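Local coordinates for protein galactose-binding lectin (Arachis hypogaea, PDB 6VAW) that binds D-galactose and galactose-based ligands as a homotetrameric legume lectin that carries calcium and manganese ions beside its sugar pocket, at residues A[116-121]-A[190-195]; A[140-145]-A[195-200]; A[65-70]-A[85-90]. One frame throughout, in Å; residues are numbered along the deposited sequence.

How the contacts relate
Along the chain, contact 3 (65-70 with 85-90) closes before the other two begin; contacts 1 (116-121 with 190-195) and 2 (140-145 with 195-200) then interleave, sharing Lys195 in helix 194-197. Strands 84-91, 117-123 and 137-141 lie side by side in one antiparallel sheet, and each contact has one segment on or running out of it. Contact 3 joins this sheet to strand 64-74 of the other; contact 1 receives the loop and helix that follow strand 185-191, contact 2 the end of that helix. The centres of contacts 1 and 2 are about 4 Å apart, those of contacts 1 and 3 about 11 Å. Strand 117-123 also carries Glu121, a manganese ligand.

Contact 1: A[116-121]-A[190-195]; sequences HFVGVE and QVVDLK. With MN (manganese (II) ion), chain F.
Val118, near the start of strand 117-123, is the residue of 116-121 that touches 190-195, and it does so through its branched methyl end. Its CB already points at the turn that follows strand 185-191, and both methyls reach across. CG1 meets Val192 CG1 at 4.0 Å, the two valines lying alongside each other and pointing opposite ways, and it meets Leu194 CD2 at 3.9 Å. Val118 CG2 also approaches Leu194 CD2, at 4.0 Å, and this one leucine methyl is therefore shared between both branches of the valine. The leucine arrives from the first turn of helix 194-197; its CB bond does not point at Val118, but with CG anti to the carbonyl carbon (chi1 -68°) the side chain swings CD2 onto the valine.

Further along, Val120 packs on Leu174 and Val176 of the facing sheet. At the end of the segment Glu121 binds the manganese ion through OE2 at 2.1 Å, while OE1 accepts a 2.7 Å hydrogen bond from a metal-bound water; Asp123, Asp132 and His137 complete the protein ligands. On the opposite segment, Asp193 stands at the N-cap of the helix, its OD1 taking a weak capping bond from Lys195 N. The OH of Tyr167 hydrogen-bonds Val192 O.

Between these segments the chemistry is that of buried methyl groups. The helix start and the loop before it rest on the strand at van der Waals distance, and the metal ligation by Glu121 takes no part in this packing.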
ATOM      1  N   HIS A 116     -26.190   6.427  18.970  1.00 28.66           N
ATOM      2  CA  HIS A 116     -24.812   6.548  19.408  1.00 28.86           C
ATOM      3  C   HIS A 116     -23.923   6.312  18.179  1.00 31.10           C
ATOM      4  O   HIS A 116     -23.648   5.164  17.823  1.00 27.51           O
ATOM      5  CB  HIS A 116     -24.502   5.573  20.552  1.00 30.81           C
ATOM      6  CG  HIS A 116     -23.227   5.869  21.275  1.00 35.59           C
ATOM      7  ND1 HIS A 116     -22.778   5.055  22.302  1.00 37.89           N
ATOM      8  CD2 HIS A 116     -22.358   6.898  21.122  1.00 38.30           C
ATOM      9  CE1 HIS A 116     -21.645   5.591  22.719  1.00 37.47           C
ATOM     10  NE2 HIS A 116     -21.357   6.707  22.052  1.00 38.12           N
ATOM     11  N   PHE A 117     -23.545   7.406  17.489  1.00 25.39           N
ATOM     12  CA  PHE A 117     -22.778   7.328  16.250  1.00 23.46           C
ATOM     13  C   PHE A 117     -22.289   8.707  15.837  1.00 25.14           C
ATOM     14  O   PHE A 117     -22.809   9.718  16.295  1.00 23.78           O
ATOM     15  CB  PHE A 117     -23.647   6.722  15.094  1.00 24.23           C
ATOM     16  CG  PHE A 117     -24.827   7.595  14.712  1.00 24.34           C
ATOM     17  CD1 PHE A 117     -26.021   7.538  15.431  1.00 26.93           C
ATOM     18  CD2 PHE A 117     -24.736   8.494  13.651  1.00 25.02           C
ATOM     19  CE1 PHE A 117     -27.094   8.395  15.121  1.00 27.80           C
ATOM     20  CE2 PHE A 117     -25.813   9.335  13.328  1.00 26.64           C
ATOM     21  CZ  PHE A 117     -26.983   9.285  14.071  1.00 26.18           C
ATOM     22  N   VAL A 118     -21.352   8.722  14.901  1.00 22.01           N
ATOM     23  CA  VAL A 118     -20.838   9.918  14.231  1.00 22.08           C
ATOM     24  C   VAL A 118     -20.920   9.556  12.774  1.00 27.93           C
ATOM     25  O   VAL A 118     -20.516   8.454  12.411  1.00 26.52           O
ATOM     26  CB  VAL A 118     -19.417  10.381  14.694  1.00 24.27           C
ATOM     27  CG1 VAL A 118     -18.861  11.488  13.773  1.00 23.95           C
ATOM     28  CG2 VAL A 118     -19.455  10.869  16.145  1.00 24.20           C
ATOM     29  N   GLY A 119     -21.494  10.423  11.955  1.00 25.30           N
ATOM     30  CA  GLY A 119     -21.595  10.063  10.547  1.00 25.06           C
ATOM     31  C   GLY A 119     -21.698  11.187   9.552  1.00 26.14           C
ATOM     32  O   GLY A 119     -21.835  12.346   9.921  1.00 25.31           O
ATOM     33  N   VAL A 120     -21.635  10.818   8.277  1.00 19.29           N
ATOM     34  CA  VAL A 120     -21.776  11.721   7.141  1.00 18.73           C
ATOM     35  C   VAL A 120     -22.937  11.164   6.325  1.00 21.33           C
ATOM     36  O   VAL A 120     -22.802  10.083   5.774  1.00 17.50           O
ATOM     37  CB  VAL A 120     -20.465  11.846   6.298  1.00 20.82           C
ATOM     38  CG1 VAL A 120     -20.650  12.804   5.128  1.00 21.47           C
ATOM     39  CG2 VAL A 120     -19.249  12.241   7.156  1.00 19.78           C
ATOM     40  N   GLU A 121     -24.069  11.880   6.282  1.00 21.07           N
ATOM     41  CA  GLU A 121     -25.280  11.438   5.579  1.00 19.74           C
ATOM     42  C   GLU A 121     -25.418  12.081   4.210  1.00 23.98           C
ATOM     43  O   GLU A 121     -25.065  13.246   4.011  1.00 23.34           O
ATOM     44  CB  GLU A 121     -26.557  11.708   6.392  1.00 20.43           C
ATOM     45  CG  GLU A 121     -26.714  13.182   6.741  1.00 25.10           C
ATOM     46  CD  GLU A 121     -28.082  13.480   7.301  1.00 32.26           C
ATOM     47  OE1 GLU A 121     -28.382  12.953   8.389  1.00 22.69           O
ATOM     48  OE2 GLU A 121     -28.832  14.269   6.691  1.00 18.83           O
ATOM     49  N   GLN A 190     -16.620  19.957   9.853  1.00 20.86           N
ATOM     50  CA  GLN A 190     -17.130  20.243  11.203  1.00 19.83           C
ATOM     51  C   GLN A 190     -16.151  19.726  12.229  1.00 20.07           C
ATOM     52  O   GLN A 190     -15.664  18.607  12.088  1.00 19.50           O
ATOM     53  CB  GLN A 190     -18.522  19.570  11.401  1.00 21.89           C
ATOM     54  CG  GLN A 190     -19.100  19.609  12.840  1.00 26.60           C
ATOM     55  CD  GLN A 190     -19.398  21.040  13.238  1.00 31.76           C
ATOM     56  OE1 GLN A 190     -20.076  21.757  12.520  1.00 23.74           O
ATOM     57  NE2 GLN A 190     -18.904  21.483  14.388  1.00 31.05           N
ATOM     58  N   VAL A 191     -15.935  20.496  13.301  1.00 17.81           N
ATOM     59  CA  VAL A 191     -15.106  20.016  14.415  1.00 19.41           C
ATOM     60  C   VAL A 191     -15.971  19.035  15.225  1.00 23.20           C
ATOM     61  O   VAL A 191     -17.048  19.423  15.684  1.00 22.19           O
ATOM     62  CB  VAL A 191     -14.550  21.175  15.280  1.00 24.16           C
ATOM     63  CG1 VAL A 191     -13.970  20.659  16.599  1.00 24.99           C
ATOM     64  CG2 VAL A 191     -13.516  21.994  14.496  1.00 23.85           C
ATOM     65  N   VAL A 192     -15.529  17.769  15.325  1.00 20.46           N
ATOM     66  CA  VAL A 192     -16.168  16.678  16.062  1.00 21.68           C
ATOM     67  C   VAL A 192     -15.087  16.015  16.922  1.00 23.51           C
ATOM     68  O   VAL A 192     -14.107  15.504  16.373  1.00 21.84           O
ATOM     69  CB  VAL A 192     -16.883  15.615  15.171  1.00 27.43           C
ATOM     70  CG1 VAL A 192     -17.647  14.605  16.047  1.00 27.54           C
ATOM     71  CG2 VAL A 192     -17.818  16.255  14.144  1.00 28.25           C
ATOM     72  N   ASP A 193     -15.267  16.020  18.240  1.00 19.53           N
ATOM     73  CA  ASP A 193     -14.314  15.388  19.157  1.00 19.89           C
ATOM     74  C   ASP A 193     -14.685  13.916  19.331  1.00 24.83           C
ATOM     75  O   ASP A 193     -15.473  13.569  20.229  1.00 25.53           O
ATOM     76  CB  ASP A 193     -14.255  16.114  20.514  1.00 22.48           C
ATOM     77  CG  ASP A 193     -13.186  15.588  21.470  1.00 30.55           C
ATOM     78  OD1 ASP A 193     -12.520  14.570  21.135  1.00 30.93           O
ATOM     79  OD2 ASP A 193     -12.960  16.239  22.514  1.00 36.99           O
ATOM     80  N   LEU A 194     -14.081  13.053  18.499  1.00 20.33           N
ATOM     81  CA  LEU A 194     -14.356  11.617  18.489  1.00 21.73           C
ATOM     82  C   LEU A 194     -14.051  10.959  19.867  1.00 27.55           C
ATOM     83  O   LEU A 194     -14.811  10.104  20.301  1.00 25.65           O
ATOM     84  CB  LEU A 194     -13.582  10.915  17.350  1.00 21.94           C
ATOM     85  CG  LEU A 194     -14.027  11.240  15.906  1.00 26.56           C
ATOM     86  CD1 LEU A 194     -13.405  10.255  14.932  1.00 27.65           C
ATOM     87  CD2 LEU A 194     -15.534  11.183  15.746  1.00 27.35           C
ATOM     88  N   LYS A 195     -13.021  11.434  20.575  1.00 26.87           N
ATOM     89  CA  LYS A 195     -12.647  10.965  21.923  1.00 28.94           C
ATOM     90  C   LYS A 195     -13.759  11.244  22.962  1.00 32.96           C
ATOM     91  O   LYS A 195     -13.919  10.478  23.908  1.00 31.15           O
ATOM     92  CB  LYS A 195     -11.349  11.658  22.351  1.00 32.92           C
ATOM     93  CG  LYS A 195     -10.668  11.091  23.583  1.00 42.60           C
ATOM     94  CD  LYS A 195      -9.494  11.971  23.937  1.00 53.67           C
ATOM     95  CE  LYS A 195      -8.575  11.348  24.937  1.00 66.72           C
ATOM     96  NZ  LYS A 195      -7.619  12.356  25.463  1.00 78.82           N
TER
HETATM   97 MN    MN F 302     -30.779  15.099   6.791  1.00 37.32          MN
HETATM   98  O   HOH W   1     -31.011  13.471   8.656  1.00 21.48           O
HETATM   99  O   HOH W   2     -29.974  16.724   8.160  1.00 24.33           O

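Contact 2: A[140-145]-A[195-200]; sequences IDVNSV and KAKLPE
The backbones of 140-145 and 195-200 come closest at Val142 and Lys197, whose CA atoms are 7.8 Å apart, where the chain turning a corner after strand 137-141 of the seven-stranded sheet passes the end of the chain's only helix, 194-197. The aliphatic part of Lys197 carries the contact. Its chain bends at chi2 (-64°) and is extended beyond, so that CG, CD and CE all run past a single methyl, Val142 CG1, with CD nearest at 3.8 Å; the lysine chain lies roughly perpendicular to the valine side chain. On the neighbouring residue, Asn143 ND2 stands 4.1 Å from Lys197 CD, a packing contact.

A water supplies the polar link. Asn143 ND2 donates to it at 2.9 Å, and the water in turn donates to Lys197 O at 2.7 Å, bridging the corner to the carbonyl at the end of the helix. That carbonyl has a second partner, since His116 NE2 also hydrogen-bonds it. The other end of the asparagine amide is occupied as well: OD1 accepts from Phe117 N of the adjoining strand, and with ND2 engaged on the water both ends of the amide are held, which should fix its rotation. Asn143 has a positive phi (62°), in keeping with its place at the corner.

This is a contact at the surface of the legume lectin domain, partly apolar and partly water-mediated. The lysine methylenes cover a valine methyl, and the water couples corner to helix without direct polar contact between them.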
ATOM      1  N   ILE A 140     -23.434  16.360   8.597  1.00 24.15           N
ATOM      2  CA  ILE A 140     -22.511  15.805   9.577  1.00 23.65           C
ATOM      3  C   ILE A 140     -23.366  15.604  10.814  1.00 23.90           C
ATOM      4  O   ILE A 140     -23.996  16.545  11.290  1.00 22.44           O
ATOM      5  CB  ILE A 140     -21.211  16.602   9.791  1.00 25.83           C
ATOM      6  CG1 ILE A 140     -20.300  16.496   8.516  1.00 26.73           C
ATOM      7  CG2 ILE A 140     -20.486  16.115  11.051  1.00 21.41           C
ATOM      8  CD1 ILE A 140     -18.992  17.324   8.547  1.00 40.09           C
ATOM      9  N   ASP A 141     -23.405  14.366  11.298  1.00 20.71           N
ATOM     10  CA  ASP A 141     -24.272  13.910  12.396  1.00 20.58           C
ATOM     11  C   ASP A 141     -23.505  13.471  13.597  1.00 24.10           C
ATOM     12  O   ASP A 141     -22.602  12.665  13.485  1.00 25.57           O
ATOM     13  CB  ASP A 141     -25.109  12.722  11.942  1.00 20.38           C
ATOM     14  CG  ASP A 141     -26.113  13.028  10.862  1.00 26.63           C
ATOM     15  OD1 ASP A 141     -26.309  14.225  10.559  1.00 23.57           O
ATOM     16  OD2 ASP A 141     -26.761  12.086  10.379  1.00 26.84           O
ATOM     17  N   VAL A 142     -23.960  13.901  14.742  1.00 20.26           N
ATOM     18  CA  VAL A 142     -23.342  13.561  16.012  1.00 22.27           C
ATOM     19  C   VAL A 142     -24.454  13.110  16.962  1.00 25.76           C
ATOM     20  O   VAL A 142     -25.151  13.939  17.558  1.00 24.90           O
ATOM     21  CB  VAL A 142     -22.467  14.713  16.616  1.00 26.29           C
ATOM     22  CG1 VAL A 142     -21.812  14.270  17.923  1.00 25.99           C
ATOM     23  CG2 VAL A 142     -21.396  15.186  15.620  1.00 25.78           C
ATOM     24  N   ASN A 143     -24.629  11.771  17.057  1.00 23.81           N
ATOM     25  CA  ASN A 143     -25.613  11.102  17.914  1.00 24.57           C
ATOM     26  C   ASN A 143     -27.065  11.464  17.550  1.00 29.24           C
ATOM     27  O   ASN A 143     -27.979  11.225  18.343  1.00 29.37           O
ATOM     28  CB  ASN A 143     -25.341  11.400  19.404  1.00 25.32           C
ATOM     29  CG  ASN A 143     -24.029  10.833  19.901  1.00 28.28           C
ATOM     30  OD1 ASN A 143     -23.566   9.775  19.477  1.00 24.26           O
ATOM     31  ND2 ASN A 143     -23.397  11.535  20.815  1.00 27.93           N
ATOM     32  N   SER A 144     -27.279  12.017  16.348  1.00 26.34           N
ATOM     33  CA  SER A 144     -28.602  12.421  15.902  1.00 25.83           C
ATOM     34  C   SER A 144     -28.652  12.606  14.393  1.00 26.74           C
ATOM     35  O   SER A 144     -27.680  13.071  13.791  1.00 25.86           O
ATOM     36  CB  SER A 144     -29.022  13.729  16.586  1.00 27.91           C
ATOM     37  OG  SER A 144     -30.315  14.156  16.181  1.00 31.20           O
ATOM     38  N   VAL A 145     -29.811  12.285  13.797  1.00 21.71           N
ATOM     39  CA  VAL A 145     -30.071  12.531  12.379  1.00 21.73           C
ATOM     40  C   VAL A 145     -30.607  13.975  12.210  1.00 28.01           C
ATOM     41  O   VAL A 145     -30.967  14.381  11.105  1.00 26.66           O
ATOM     42  CB  VAL A 145     -30.962  11.460  11.670  1.00 26.13           C
ATOM     43  CG1 VAL A 145     -30.219  10.129  11.543  1.00 27.47           C
ATOM     44  CG2 VAL A 145     -32.296  11.279  12.373  1.00 25.62           C
ATOM     45  N   LYS A 195     -13.021  11.434  20.575  1.00 26.87           N
ATOM     46  CA  LYS A 195     -12.647  10.965  21.923  1.00 28.94           C
ATOM     47  C   LYS A 195     -13.759  11.244  22.962  1.00 32.96           C
ATOM     48  O   LYS A 195     -13.919  10.478  23.908  1.00 31.15           O
ATOM     49  CB  LYS A 195     -11.349  11.658  22.351  1.00 32.92           C
ATOM     50  CG  LYS A 195     -10.668  11.091  23.583  1.00 42.60           C
ATOM     51  CD  LYS A 195      -9.494  11.971  23.937  1.00 53.67           C
ATOM     52  CE  LYS A 195      -8.575  11.348  24.937  1.00 66.72           C
ATOM     53  NZ  LYS A 195      -7.619  12.356  25.463  1.00 78.82           N
ATOM     54  N   ALA A 196     -14.517  12.344  22.787  1.00 30.32           N
ATOM     55  CA  ALA A 196     -15.606  12.732  23.687  1.00 30.40           C
ATOM     56  C   ALA A 196     -16.939  12.068  23.328  1.00 32.75           C
ATOM     57  O   ALA A 196     -17.775  11.880  24.205  1.00 32.53           O
ATOM     58  CB  ALA A 196     -15.784  14.252  23.665  1.00 31.03           C
ATOM     59  N   LYS A 197     -17.146  11.729  22.059  1.00 25.91           N
ATOM     60  CA  LYS A 197     -18.426  11.197  21.603  1.00 24.86           C
ATOM     61  C   LYS A 197     -18.442   9.686  21.395  1.00 27.30           C
ATOM     62  O   LYS A 197     -19.514   9.094  21.317  1.00 27.80           O
ATOM     63  CB  LYS A 197     -18.825  11.877  20.279  1.00 25.75           C
ATOM     64  CG  LYS A 197     -18.934  13.410  20.338  1.00 34.11           C
ATOM     65  CD  LYS A 197     -20.042  13.887  21.270  1.00 37.80           C
ATOM     66  CE  LYS A 197     -20.168  15.387  21.256  1.00 43.74           C
ATOM     67  NZ  LYS A 197     -20.975  15.877  22.403  1.00 42.60           N
ATOM     68  N   LEU A 198     -17.299   9.071  21.229  1.00 22.67           N
ATOM     69  CA  LEU A 198     -17.280   7.632  20.968  1.00 20.90           C
ATOM     70  C   LEU A 198     -16.354   6.859  21.908  1.00 23.89           C
ATOM     71  O   LEU A 198     -15.397   7.448  22.395  1.00 24.38           O
ATOM     72  CB  LEU A 198     -16.836   7.368  19.513  1.00 19.68           C
ATOM     73  CG  LEU A 198     -17.888   7.672  18.425  1.00 23.51           C
ATOM     74  CD1 LEU A 198     -17.247   7.784  17.067  1.00 23.00           C
ATOM     75  CD2 LEU A 198     -18.993   6.636  18.409  1.00 22.98           C
ATOM     76  N   PRO A 199     -16.532   5.512  22.020  1.00 22.88           N
ATOM     77  CA  PRO A 199     -15.608   4.700  22.848  1.00 23.53           C
ATOM     78  C   PRO A 199     -14.256   4.503  22.162  1.00 26.75           C
ATOM     79  O   PRO A 199     -14.126   4.773  20.936  1.00 25.16           O
ATOM     80  CB  PRO A 199     -16.346   3.367  22.989  1.00 25.54           C
ATOM     81  CG  PRO A 199     -17.208   3.272  21.774  1.00 30.03           C
ATOM     82  CD  PRO A 199     -17.614   4.673  21.442  1.00 26.04           C
ATOM     83  N   GLU A 200     -13.267   3.960  22.906  1.00 22.49           N
ATOM     84  CA  GLU A 200     -11.928   3.717  22.332  1.00 20.92           C
ATOM     85  C   GLU A 200     -11.960   2.816  21.081  1.00 23.53           C
ATOM     86  O   GLU A 200     -11.168   3.030  20.168  1.00 23.57           O
ATOM     87  CB  GLU A 200     -10.987   3.098  23.375  1.00 21.63           C
ATOM     88  CG  GLU A 200     -10.549   4.082  24.435  1.00 36.18           C
ATOM     89  CD  GLU A 200     -10.038   3.415  25.694  1.00 51.88           C
ATOM     90  OE1 GLU A 200      -8.847   3.038  25.713  1.00 40.20           O
ATOM     91  OE2 GLU A 200     -10.818   3.293  26.667  1.00 39.82           O
TER
HETATM   92  O   HOH W   3     -21.610  10.195  22.586  1.00 38.08           O

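Contact 3: A[65-70]-A[85-90]; sequences FLTSFS and IIFFIA
Aromatic contact is centred on Phe69 and Phe87, which approach each other obliquely across the core. The ring centroids are 5.2 Å apart and the planes are inclined at 34°. Phe69 CE2 lies over one face of the Phe87 ring, offset toward its rim and 3.8 Å from Phe87 CG, while Phe69 CZ rests against Phe87 CB at 3.7 Å. The first torsions set up this meeting: CG of Phe87 is anti to its backbone N (chi1 163°), whereas in Phe69 it sits between the N and the carbonyl carbon. Phe206, on the strand beside 84-91, adds a third ring, meeting Phe69 edge-to-face and Phe87 at an intermediate tilt.

The two segments belong to different sheets. Strand 64-74 lies in the large antiparallel sheet and strand 84-91 in the seven-stranded one, and the axes of these short segments approach to 10.8 Å, with N-to-C directions 156° apart. This is the interior of the beta-sandwich of the legume lectin (jelly-roll) fold, and these side chains fill it.

Aliphatic groups make the remaining contacts. Thr67 CG2 approaches Phe87 CZ at 3.7 Å, methyl and ring each reaching out from its own sheet. The hydroxyl of this threonine is engaged within its own sheet, with OG1 hydrogen-bonded to Ser224 O and to Trp223 NE1, and the methyl is the branch turned to the Phe87 side chain. Nearer the start of strand segment 65-70, Phe65 CZ meets Ile89 CD1 at 4.0 Å, likewise across the interior, and Phe204 packs edge-to-face on Phe65 while also touching Ile89.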
ATOM      1  N   PHE A  65      -7.587   9.786  10.196  1.00 18.25           N
ATOM      2  CA  PHE A  65      -7.902   8.825   9.149  1.00 17.66           C
ATOM      3  C   PHE A  65      -8.220   9.531   7.828  1.00 20.72           C
ATOM      4  O   PHE A  65      -8.572  10.723   7.786  1.00 18.36           O
ATOM      5  CB  PHE A  65      -9.014   7.841   9.547  1.00 18.40           C
ATOM      6  CG  PHE A  65     -10.383   8.422   9.784  1.00 19.70           C
ATOM      7  CD1 PHE A  65     -11.208   8.764   8.710  1.00 21.29           C
ATOM      8  CD2 PHE A  65     -10.899   8.518  11.071  1.00 21.05           C
ATOM      9  CE1 PHE A  65     -12.499   9.245   8.921  1.00 21.21           C
ATOM     10  CE2 PHE A  65     -12.193   9.015  11.286  1.00 23.42           C
ATOM     11  CZ  PHE A  65     -12.974   9.388  10.216  1.00 21.91           C
ATOM     12  N   LEU A  66      -8.035   8.762   6.748  1.00 18.48           N
ATOM     13  CA  LEU A  66      -8.315   9.139   5.376  1.00 18.39           C
ATOM     14  C   LEU A  66      -9.152   8.007   4.801  1.00 23.55           C
ATOM     15  O   LEU A  66      -8.707   6.865   4.828  1.00 20.25           O
ATOM     16  CB  LEU A  66      -7.027   9.352   4.554  1.00 18.84           C
ATOM     17  CG  LEU A  66      -7.221   9.423   3.029  1.00 22.95           C
ATOM     18  CD1 LEU A  66      -8.057  10.702   2.639  1.00 23.28           C
ATOM     19  CD2 LEU A  66      -5.899   9.390   2.306  1.00 25.97           C
ATOM     20  N   THR A  67     -10.328   8.323   4.279  1.00 20.53           N
ATOM     21  CA  THR A  67     -11.154   7.265   3.692  1.00 21.03           C
ATOM     22  C   THR A  67     -11.809   7.787   2.440  1.00 25.18           C
ATOM     23  O   THR A  67     -12.135   8.961   2.353  1.00 25.10           O
ATOM     24  CB  THR A  67     -12.173   6.650   4.711  1.00 25.70           C
ATOM     25  OG1 THR A  67     -12.837   5.521   4.122  1.00 25.41           O
ATOM     26  CG2 THR A  67     -13.216   7.638   5.237  1.00 24.00           C
ATOM     27  N   SER A  68     -11.928   6.919   1.436  1.00 21.13           N
ATOM     28  CA  SER A  68     -12.607   7.239   0.200  1.00 20.69           C
ATOM     29  C   SER A  68     -13.580   6.108  -0.145  1.00 22.41           C
ATOM     30  O   SER A  68     -13.313   4.937   0.139  1.00 22.15           O
ATOM     31  CB  SER A  68     -11.608   7.463  -0.930  1.00 24.56           C
ATOM     32  OG  SER A  68     -10.698   8.513  -0.627  1.00 36.64           O
ATOM     33  N   PHE A  69     -14.725   6.467  -0.689  1.00 19.62           N
ATOM     34  CA  PHE A  69     -15.714   5.468  -1.095  1.00 18.25           C
ATOM     35  C   PHE A  69     -16.526   6.015  -2.242  1.00 23.70           C
ATOM     36  O   PHE A  69     -16.492   7.220  -2.517  1.00 22.95           O
ATOM     37  CB  PHE A  69     -16.628   5.022   0.095  1.00 18.68           C
ATOM     38  CG  PHE A  69     -17.308   6.142   0.859  1.00 21.12           C
ATOM     39  CD1 PHE A  69     -18.534   6.646   0.438  1.00 22.37           C
ATOM     40  CD2 PHE A  69     -16.710   6.706   1.983  1.00 21.56           C
ATOM     41  CE1 PHE A  69     -19.173   7.655   1.154  1.00 23.37           C
ATOM     42  CE2 PHE A  69     -17.331   7.746   2.679  1.00 24.23           C
ATOM     43  CZ  PHE A  69     -18.571   8.199   2.271  1.00 21.56           C
ATOM     44  N   SER A  70     -17.208   5.105  -2.956  1.00 22.09           N
ATOM     45  CA  SER A  70     -18.097   5.458  -4.036  1.00 22.13           C
ATOM     46  C   SER A  70     -19.423   4.745  -3.865  1.00 23.99           C
ATOM     47  O   SER A  70     -19.478   3.586  -3.435  1.00 22.51           O
ATOM     48  CB  SER A  70     -17.492   5.170  -5.399  1.00 25.02           C
ATOM     49  OG  SER A  70     -17.184   3.803  -5.580  1.00 30.26           O
ATOM     50  N   ILE A  85     -28.120   7.330   2.294  1.00 18.02           N
ATOM     51  CA  ILE A  85     -27.035   6.536   2.852  1.00 18.58           C
ATOM     52  C   ILE A  85     -26.298   7.352   3.916  1.00 23.19           C
ATOM     53  O   ILE A  85     -26.118   8.558   3.725  1.00 22.97           O
ATOM     54  CB  ILE A  85     -26.038   6.119   1.707  1.00 21.86           C
ATOM     55  CG1 ILE A  85     -26.727   5.242   0.614  1.00 22.92           C
ATOM     56  CG2 ILE A  85     -24.781   5.404   2.261  1.00 24.80           C
ATOM     57  CD1 ILE A  85     -25.842   5.041  -0.681  1.00 23.87           C
ATOM     58  N   ILE A  86     -25.808   6.691   4.982  1.00 19.90           N
ATOM     59  CA  ILE A  86     -24.956   7.351   5.974  1.00 19.65           C
ATOM     60  C   ILE A  86     -23.653   6.525   6.142  1.00 24.59           C
ATOM     61  O   ILE A  86     -23.696   5.294   6.264  1.00 23.10           O
ATOM     62  CB  ILE A  86     -25.655   7.632   7.331  1.00 21.41           C
ATOM     63  CG1 ILE A  86     -24.714   8.491   8.277  1.00 21.62           C
ATOM     64  CG2 ILE A  86     -26.224   6.358   8.021  1.00 20.87           C
ATOM     65  CD1 ILE A  86     -25.322   8.899   9.637  1.00 23.71           C
ATOM     66  N   PHE A  87     -22.514   7.214   6.075  1.00 20.66           N
ATOM     67  CA  PHE A  87     -21.207   6.648   6.389  1.00 19.84           C
ATOM     68  C   PHE A  87     -21.057   6.893   7.879  1.00 23.37           C
ATOM     69  O   PHE A  87     -21.106   8.051   8.298  1.00 20.86           O
ATOM     70  CB  PHE A  87     -20.075   7.296   5.559  1.00 20.88           C
ATOM     71  CG  PHE A  87     -18.713   7.022   6.143  1.00 21.94           C
ATOM     72  CD1 PHE A  87     -18.179   5.736   6.131  1.00 25.06           C
ATOM     73  CD2 PHE A  87     -17.966   8.043   6.715  1.00 24.20           C
ATOM     74  CE1 PHE A  87     -16.903   5.488   6.667  1.00 24.58           C
ATOM     75  CE2 PHE A  87     -16.690   7.789   7.250  1.00 23.93           C
ATOM     76  CZ  PHE A  87     -16.176   6.521   7.232  1.00 22.19           C
ATOM     77  N   PHE A  88     -20.960   5.834   8.697  1.00 20.78           N
ATOM     78  CA  PHE A  88     -20.975   6.091  10.130  1.00 19.82           C
ATOM     79  C   PHE A  88     -19.894   5.330  10.896  1.00 24.33           C
ATOM     80  O   PHE A  88     -19.271   4.396  10.397  1.00 23.83           O
ATOM     81  CB  PHE A  88     -22.374   5.800  10.725  1.00 20.67           C
ATOM     82  CG  PHE A  88     -22.737   4.324  10.810  1.00 21.59           C
ATOM     83  CD1 PHE A  88     -23.085   3.607   9.667  1.00 23.03           C
ATOM     84  CD2 PHE A  88     -22.733   3.660  12.026  1.00 25.62           C
ATOM     85  CE1 PHE A  88     -23.372   2.229   9.736  1.00 25.53           C
ATOM     86  CE2 PHE A  88     -23.068   2.296  12.106  1.00 28.24           C
ATOM     87  CZ  PHE A  88     -23.389   1.587  10.957  1.00 26.25           C
ATOM     88  N   ILE A  89     -19.681   5.800  12.121  1.00 21.66           N
ATOM     89  CA  ILE A  89     -18.710   5.332  13.120  1.00 20.77           C
ATOM     90  C   ILE A  89     -19.496   5.089  14.366  1.00 22.83           C
ATOM     91  O   ILE A  89     -20.250   5.967  14.763  1.00 23.59           O
ATOM     92  CB  ILE A  89     -17.586   6.330  13.374  1.00 21.87           C
ATOM     93  CG1 ILE A  89     -17.111   7.012  12.093  1.00 24.54           C
ATOM     94  CG2 ILE A  89     -16.439   5.643  14.118  1.00 21.65           C
ATOM     95  CD1 ILE A  89     -16.233   8.306  12.355  1.00 29.14           C
ATOM     96  N   ALA A  90     -19.389   3.903  14.956  1.00 20.77           N
ATOM     97  CA  ALA A  90     -20.231   3.621  16.124  1.00 20.49           C
ATOM     98  C   ALA A  90     -19.550   2.636  17.084  1.00 21.42           C
ATOM     99  O   ALA A  90     -18.556   2.032  16.691  1.00 20.89           O
ATOM    100  CB  ALA A  90     -21.593   3.072  15.661  1.00 21.41           C
TER